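Local coordinates for protein terminal uridylyltransferase 1 (Trypanosoma brucei, PDB 5HZD) that adds uridines from UTP to the 3' ends of guide RNAs, ribosomal RNAs and some messenger RNAs in the mitochondrial RNA editing of trypanosomes, at residues I174-A179 with D284-F289; V106-S111 with A122-A127. All coordinates share one frame; numbering follows the deposited sequence.

Contact 1 (I174-A179 with D284-F289); sequences IIKHHA and DFDLSF
Asp284 OD1 is gripped twice: the backbone N of Ala179 donates to it over 2.8 Å, nearly along the C-O axis of the carboxylate, and water 2 donates to it as well. That water also donates to Ala179 O, which ties both backbone polar groups of Ala179 to one carboxylate oxygen just past the end of strand 174-177. Earlier in the ladder the two strands run antiparallel, their axes at 164°. Ile175 and Leu287 form a hydrogen-bonded pair closed in both directions, and so do His177 and Phe285, although the return bond from Phe285 N to His177 O is longer at 3.2 Å. Between them Lys176 faces Asp286 in the non-hydrogen-bonded position. Their side chains lie alongside each other on the same face of the sheet. Bends at chi3 and chi4 turn the lysine end back to Asp286, where Lys176 NZ makes a salt bridge of 2.9 Å on the syn side of OD1. Water 1 closes a second path by accepting from Lys176 NZ and donating to Asp286 OD2. Asp286 is probably important for catalysis, as in relatives, and the salt bridge and the water path together would fix the orientation of its carboxylate. On the other face, His177 CB sits over the centre of the Phe285 ring, 3.5 Å from the centroid, a CH-pi contact. The two rings themselves are near parallel (24°) but slid so far apart that they barely overlap; His177 ND1 is hydrogen-bonded to Ile283 O, just before the second strand. In the central palm sheet, strand 164-167 flanks 174-177 and strand 124-129 flanks 285-288, while Ile175 packs against Ile150 and Thr151 of helix 143-156.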
loop_
_atom_site.group_PDB
_atom_site.type_symbol
_atom_site.label_atom_id
_atom_site.label_comp_id
_atom_site.label_asym_id
_atom_site.label_seq_id
_atom_site.Cartn_x
_atom_site.Cartn_y
_atom_site.Cartn_z
ATOM N N ILE A 174 1.215 15.272 2.450
ATOM C CA ILE A 174 0.902 14.214 3.406
ATOM C C ILE A 174 1.664 14.470 4.697
ATOM O O ILE A 174 2.523 15.355 4.763
ATOM C CB ILE A 174 1.280 12.807 2.889
ATOM C CG1 ILE A 174 2.776 12.746 2.555
ATOM C CG2 ILE A 174 0.470 12.441 1.652
ATOM C CD1 ILE A 174 3.269 11.290 2.351
ATOM N N ILE A 175 1.301 13.718 5.736
ATOM C CA ILE A 175 2.100 13.635 6.950
ATOM C C ILE A 175 2.645 12.226 7.033
ATOM O O ILE A 175 1.898 11.268 6.942
ATOM C CB ILE A 175 1.236 13.886 8.220
ATOM C CG1 ILE A 175 0.688 15.324 8.218
ATOM C CG2 ILE A 175 2.110 13.663 9.481
ATOM C CD1 ILE A 175 -0.352 15.566 9.325
ATOM N N LYS A 176 3.953 12.086 7.186
ATOM C CA LYS A 176 4.541 10.764 7.394
ATOM C C LYS A 176 4.915 10.632 8.843
ATOM O O LYS A 176 5.543 11.529 9.425
ATOM C CB LYS A 176 5.819 10.611 6.549
ATOM C CG LYS A 176 5.523 10.345 5.048
ATOM C CD LYS A 176 6.822 10.067 4.280
ATOM C CE LYS A 176 7.322 8.673 4.559
ATOM N NZ LYS A 176 6.485 7.699 3.766
ATOM N N HIS A 177 4.533 9.522 9.464
ATOM C CA HIS A 177 4.982 9.239 10.811
ATOM C C HIS A 177 5.952 8.072 10.808
ATOM O O HIS A 177 5.654 6.997 10.267
ATOM C CB HIS A 177 3.777 8.928 11.724
ATOM C CG HIS A 177 4.189 8.497 13.095
ATOM N ND1 HIS A 177 4.160 7.177 13.502
ATOM C CD2 HIS A 177 4.731 9.199 14.124
ATOM C CE1 HIS A 177 4.607 7.102 14.745
ATOM N NE2 HIS A 177 4.979 8.310 15.135
ATOM N N HIS A 178 7.139 8.303 11.357
ATOM C CA HIS A 178 8.187 7.286 11.417
ATOM C C HIS A 178 8.310 6.801 12.860
ATOM O O HIS A 178 8.798 7.520 13.724
ATOM C CB HIS A 178 9.533 7.897 11.006
ATOM C CG HIS A 178 9.525 8.596 9.688
ATOM N ND1 HIS A 178 9.781 7.944 8.501
ATOM C CD2 HIS A 178 9.327 9.901 9.370
ATOM C CE1 HIS A 178 9.721 8.811 7.503
ATOM N NE2 HIS A 178 9.460 10.007 8.005
ATOM N N ALA A 179 7.896 5.565 13.125
ATOM C CA ALA A 179 7.933 5.051 14.491
ATOM C C ALA A 179 9.324 4.715 14.944
ATOM O O ALA A 179 10.104 4.127 14.195
ATOM C CB ALA A 179 7.065 3.804 14.619
ATOM N N ASP A 284 4.327 2.954 11.680
ATOM C CA ASP A 284 4.639 3.824 10.557
ATOM C C ASP A 284 3.372 4.062 9.772
ATOM O O ASP A 284 2.644 3.105 9.464
ATOM C CB ASP A 284 5.643 3.152 9.598
ATOM C CG ASP A 284 7.040 2.998 10.176
ATOM O OD1 ASP A 284 7.509 3.841 10.952
ATOM O OD2 ASP A 284 7.707 2.008 9.803
ATOM N N PHE A 285 3.092 5.315 9.440
ATOM C CA PHE A 285 1.918 5.639 8.614
ATOM C C PHE A 285 2.100 6.861 7.761
ATOM O O PHE A 285 2.941 7.724 8.061
ATOM C CB PHE A 285 0.616 5.734 9.471
ATOM C CG PHE A 285 0.566 6.895 10.460
ATOM C CD1 PHE A 285 0.233 8.192 10.034
ATOM C CD2 PHE A 285 0.792 6.676 11.816
ATOM C CE1 PHE A 285 0.155 9.257 10.935
ATOM C CE2 PHE A 285 0.680 7.732 12.724
ATOM C CZ PHE A 285 0.390 9.021 12.278
ATOM N N ASP A 286 1.356 6.894 6.649
ATOM C CA ASP A 286 1.255 8.089 5.818
ATOM C C ASP A 286 -0.190 8.552 5.919
ATOM O O ASP A 286 -1.118 7.762 5.697
ATOM C CB ASP A 286 1.530 7.807 4.341
ATOM C CG ASP A 286 2.986 7.469 4.057
ATOM O OD1 ASP A 286 3.855 7.596 4.957
ATOM O OD2 ASP A 286 3.249 7.071 2.899
ATOM N N LEU A 287 -0.375 9.829 6.239
ATOM C CA LEU A 287 -1.702 10.441 6.358
ATOM C C LEU A 287 -1.936 11.396 5.182
ATOM O O LEU A 287 -1.165 12.311 4.944
ATOM C CB LEU A 287 -1.778 11.156 7.721
ATOM C CG LEU A 287 -3.096 11.786 8.162
ATOM C CD1 LEU A 287 -3.015 12.132 9.623
ATOM C CD2 LEU A 287 -3.428 13.039 7.350
ATOM N N SER A 288 -3.002 11.154 4.427
ATOM C CA SER A 288 -3.357 11.959 3.273
ATOM C C SER A 288 -4.820 12.327 3.334
ATOM O O SER A 288 -5.544 11.878 4.240
ATOM C CB SER A 288 -3.076 11.175 1.986
ATOM O OG SER A 288 -3.772 9.923 2.005
ATOM N N PHE A 289 -5.256 13.144 2.370
ATOM C CA PHE A 289 -6.578 13.756 2.448
ATOM C C PHE A 289 -7.461 13.445 1.253
ATOM O O PHE A 289 -8.537 14.038 1.085
ATOM C CB PHE A 289 -6.431 15.274 2.621
ATOM C CG PHE A 289 -5.701 15.656 3.869
ATOM C CD1 PHE A 289 -6.380 15.748 5.077
ATOM C CD2 PHE A 289 -4.320 15.864 3.851
ATOM C CE1 PHE A 289 -5.730 16.083 6.250
ATOM C CE2 PHE A 289 -3.658 16.186 5.019
ATOM C CZ PHE A 289 -4.352 16.292 6.218
HETATM O O HOH W 1 5.718 7.986 1.287
HETATM O O HOH W 2 10.017 3.080 11.617
#

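Contact 2 (V106-S111 with A122-A127); sequences VFIFGS and ADIDFA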
loop_
_atom_site.group_PDB
_atom_site.type_symbol
_atom_site.label_atom_id
_atom_site.label_comp_id
_atom_site.label_asym_id
_atom_site.label_seq_id
_atom_site.Cartn_x
_atom_site.Cartn_y
_atom_site.Cartn_z
ATOM N N VAL A 106 -11.637 8.815 9.213
ATOM C CA VAL A 106 -10.358 8.227 8.815
ATOM C C VAL A 106 -10.613 6.858 8.188
ATOM O O VAL A 106 -11.304 6.024 8.765
ATOM C CB VAL A 106 -9.402 8.089 10.036
ATOM C CG1 VAL A 106 -8.059 7.419 9.615
ATOM C CG2 VAL A 106 -9.090 9.479 10.632
ATOM N N PHE A 107 -10.046 6.639 6.997
ATOM C CA PHE A 107 -10.204 5.376 6.267
ATOM C C PHE A 107 -8.828 4.755 6.122
ATOM O O PHE A 107 -7.906 5.440 5.676
ATOM C CB PHE A 107 -10.687 5.677 4.841
ATOM C CG PHE A 107 -12.052 6.340 4.763
ATOM C CD1 PHE A 107 -12.202 7.687 5.123
ATOM C CD2 PHE A 107 -13.155 5.661 4.263
ATOM C CE1 PHE A 107 -13.427 8.313 5.047
ATOM C CE2 PHE A 107 -14.390 6.299 4.161
ATOM C CZ PHE A 107 -14.535 7.612 4.573
ATOM N N ILE A 108 -8.650 3.482 6.478
ATOM C CA ILE A 108 -7.379 2.805 6.154
ATOM C C ILE A 108 -7.380 2.369 4.686
ATOM O O ILE A 108 -8.393 1.868 4.185
ATOM C CB ILE A 108 -7.150 1.595 7.044
ATOM C CG1 ILE A 108 -6.883 2.064 8.479
ATOM C CG2 ILE A 108 -5.966 0.732 6.504
ATOM C CD1 ILE A 108 -6.788 0.928 9.513
ATOM N N PHE A 109 -6.253 2.543 4.003
ATOM C CA PHE A 109 -6.111 1.901 2.679
ATOM C C PHE A 109 -4.734 1.311 2.546
ATOM O O PHE A 109 -3.975 1.298 3.512
ATOM C CB PHE A 109 -6.514 2.834 1.524
ATOM C CG PHE A 109 -5.606 4.028 1.316
ATOM C CD1 PHE A 109 -5.751 5.178 2.081
ATOM C CD2 PHE A 109 -4.633 4.002 0.340
ATOM C CE1 PHE A 109 -4.927 6.303 1.843
ATOM C CE2 PHE A 109 -3.787 5.083 0.117
ATOM C CZ PHE A 109 -3.939 6.251 0.887
ATOM N N GLY A 110 -4.434 0.767 1.363
ATOM C CA GLY A 110 -3.190 0.040 1.197
ATOM C C GLY A 110 -3.299 -1.452 1.397
ATOM O O GLY A 110 -4.370 -2.030 1.224
ATOM N N SER A 111 -2.181 -2.077 1.772
ATOM C CA SER A 111 -2.121 -3.538 1.757
ATOM C C SER A 111 -3.012 -4.233 2.779
ATOM O O SER A 111 -3.385 -5.381 2.580
ATOM C CB SER A 111 -0.679 -4.051 1.866
ATOM O OG SER A 111 -0.136 -3.799 3.154
ATOM N N ALA A 122 4.303 -3.336 8.051
ATOM C CA ALA A 122 4.058 -2.603 6.802
ATOM C C ALA A 122 3.439 -1.232 7.095
ATOM O O ALA A 122 2.606 -1.104 8.002
ATOM C CB ALA A 122 3.148 -3.379 5.867
ATOM N N ASP A 123 3.830 -0.209 6.338
ATOM C CA ASP A 123 3.216 1.113 6.531
ATOM C C ASP A 123 1.690 1.034 6.380
ATOM O O ASP A 123 1.183 0.338 5.508
ATOM C CB ASP A 123 3.727 2.111 5.474
ATOM C CG ASP A 123 5.172 2.486 5.663
ATOM O OD1 ASP A 123 5.846 1.944 6.564
ATOM O OD2 ASP A 123 5.640 3.333 4.866
ATOM N N ILE A 124 0.957 1.778 7.225
ATOM C CA ILE A 124 -0.495 1.888 7.101
ATOM C C ILE A 124 -0.769 3.209 6.410
ATOM O O ILE A 124 -0.147 4.204 6.756
ATOM C CB ILE A 124 -1.161 1.922 8.509
ATOM C CG1 ILE A 124 -1.014 0.551 9.182
ATOM C CG2 ILE A 124 -2.638 2.363 8.429
ATOM C CD1 ILE A 124 -1.839 -0.592 8.544
ATOM N N ASP A 125 -1.647 3.216 5.411
ATOM C CA ASP A 125 -2.109 4.479 4.825
ATOM C C ASP A 125 -3.419 4.898 5.462
ATOM O O ASP A 125 -4.343 4.089 5.595
ATOM C CB ASP A 125 -2.343 4.334 3.317
ATOM C CG ASP A 125 -1.045 4.277 2.544
ATOM O OD1 ASP A 125 -0.431 5.351 2.372
ATOM O OD2 ASP A 125 -0.656 3.167 2.120
ATOM N N PHE A 126 -3.505 6.166 5.853
ATOM C CA PHE A 126 -4.748 6.692 6.414
ATOM C C PHE A 126 -5.199 7.816 5.507
ATOM O O PHE A 126 -4.426 8.739 5.227
ATOM C CB PHE A 126 -4.500 7.313 7.802
ATOM C CG PHE A 126 -4.190 6.340 8.890
ATOM C CD1 PHE A 126 -5.126 5.389 9.277
ATOM C CD2 PHE A 126 -3.023 6.467 9.635
ATOM C CE1 PHE A 126 -4.874 4.514 10.335
ATOM C CE2 PHE A 126 -2.755 5.612 10.693
ATOM C CZ PHE A 126 -3.675 4.637 11.065
ATOM N N ALA A 127 -6.438 7.753 5.040
ATOM C CA ALA A 127 -7.035 8.865 4.291
ATOM C C ALA A 127 -8.015 9.586 5.204
ATOM O O ALA A 127 -8.826 8.948 5.865
ATOM C CB ALA A 127 -7.824 8.324 3.088
HETATM O O HOH W 3 -0.343 -1.895 5.213
#
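Strands 106-109 and 124-127 pair antiparallel with a marked twist, their segment axes 4.6 Å apart at closest and at 145°, and three backbone bonds join them. This is the antiparallel pair of the nucleotidyltransferase palm that carries the Gly-Ser motif at the start of helix 111-114 and the Asp-x-Asp motif, whose first aspartate, Asp123, lies just before strand 124-129. Phe107 and Ala127 bond in both directions; farther along, Phe109 N reaches Asp125 O over 2.9 Å from above the carbonyl plane, a less regular bond where the strands diverge. The face bearing Phe109 and Asp125 carries the closest ring contact. Phe109 CG sits between its own N and carbonyl carbon (chi1 67°), which lays the ring across the neighbouring strand. Asp125 CB then stands over the ring centre, 3.4 Å from the centroid, and the carboxylate plane stacks within 18° of the ring. Phe109 CE1 also touches Ala127 CB at 3.7 Å. One side of Asp125 is therefore packed against carbon; by similarity, this residue and Asp123 bind the catalytic magnesium. On the other face the contacts between the strands are apolar: Ile108 lies alongside Phe126, its CG1 3.7 Å from Phe126 CE1, while Val106 CG1 crosses obliquely to Phe126 CD1 at 3.6 Å. Arg90 and Leu93 of helix 80-100 also pack on Phe126. Beyond the strand, Gly110 is the N-cap of the next helix, and its N is held by Ser297 OG of the UTP site. Gly110 CA passes 4.1 Å from Asp125 OD2. The last link is a water: water 3 lies 2.8 Å from Ser111 OG and donates to Asp123 O.

Contacts 1 and 2 lie side by side in the mixed five-stranded palm sheet, their centres 9 Å apart. Contact 2 closes first along the chain and contact 1 opens later, yet the late strand 285-288 is inserted between 124-129 and 174-177, running parallel to the former. The two contacts join directly there: Phe126 N lies 2.9 Å from Asp286 O, and Phe126 O lies 2.9 Å from Ser288 N, both probable hydrogen bonds. Adjacent strands thereby bring Asp123 and Asp125 close to Asp286, a carboxylate cluster consistent with the metal-dependent active site of this nucleotidyltransferase family.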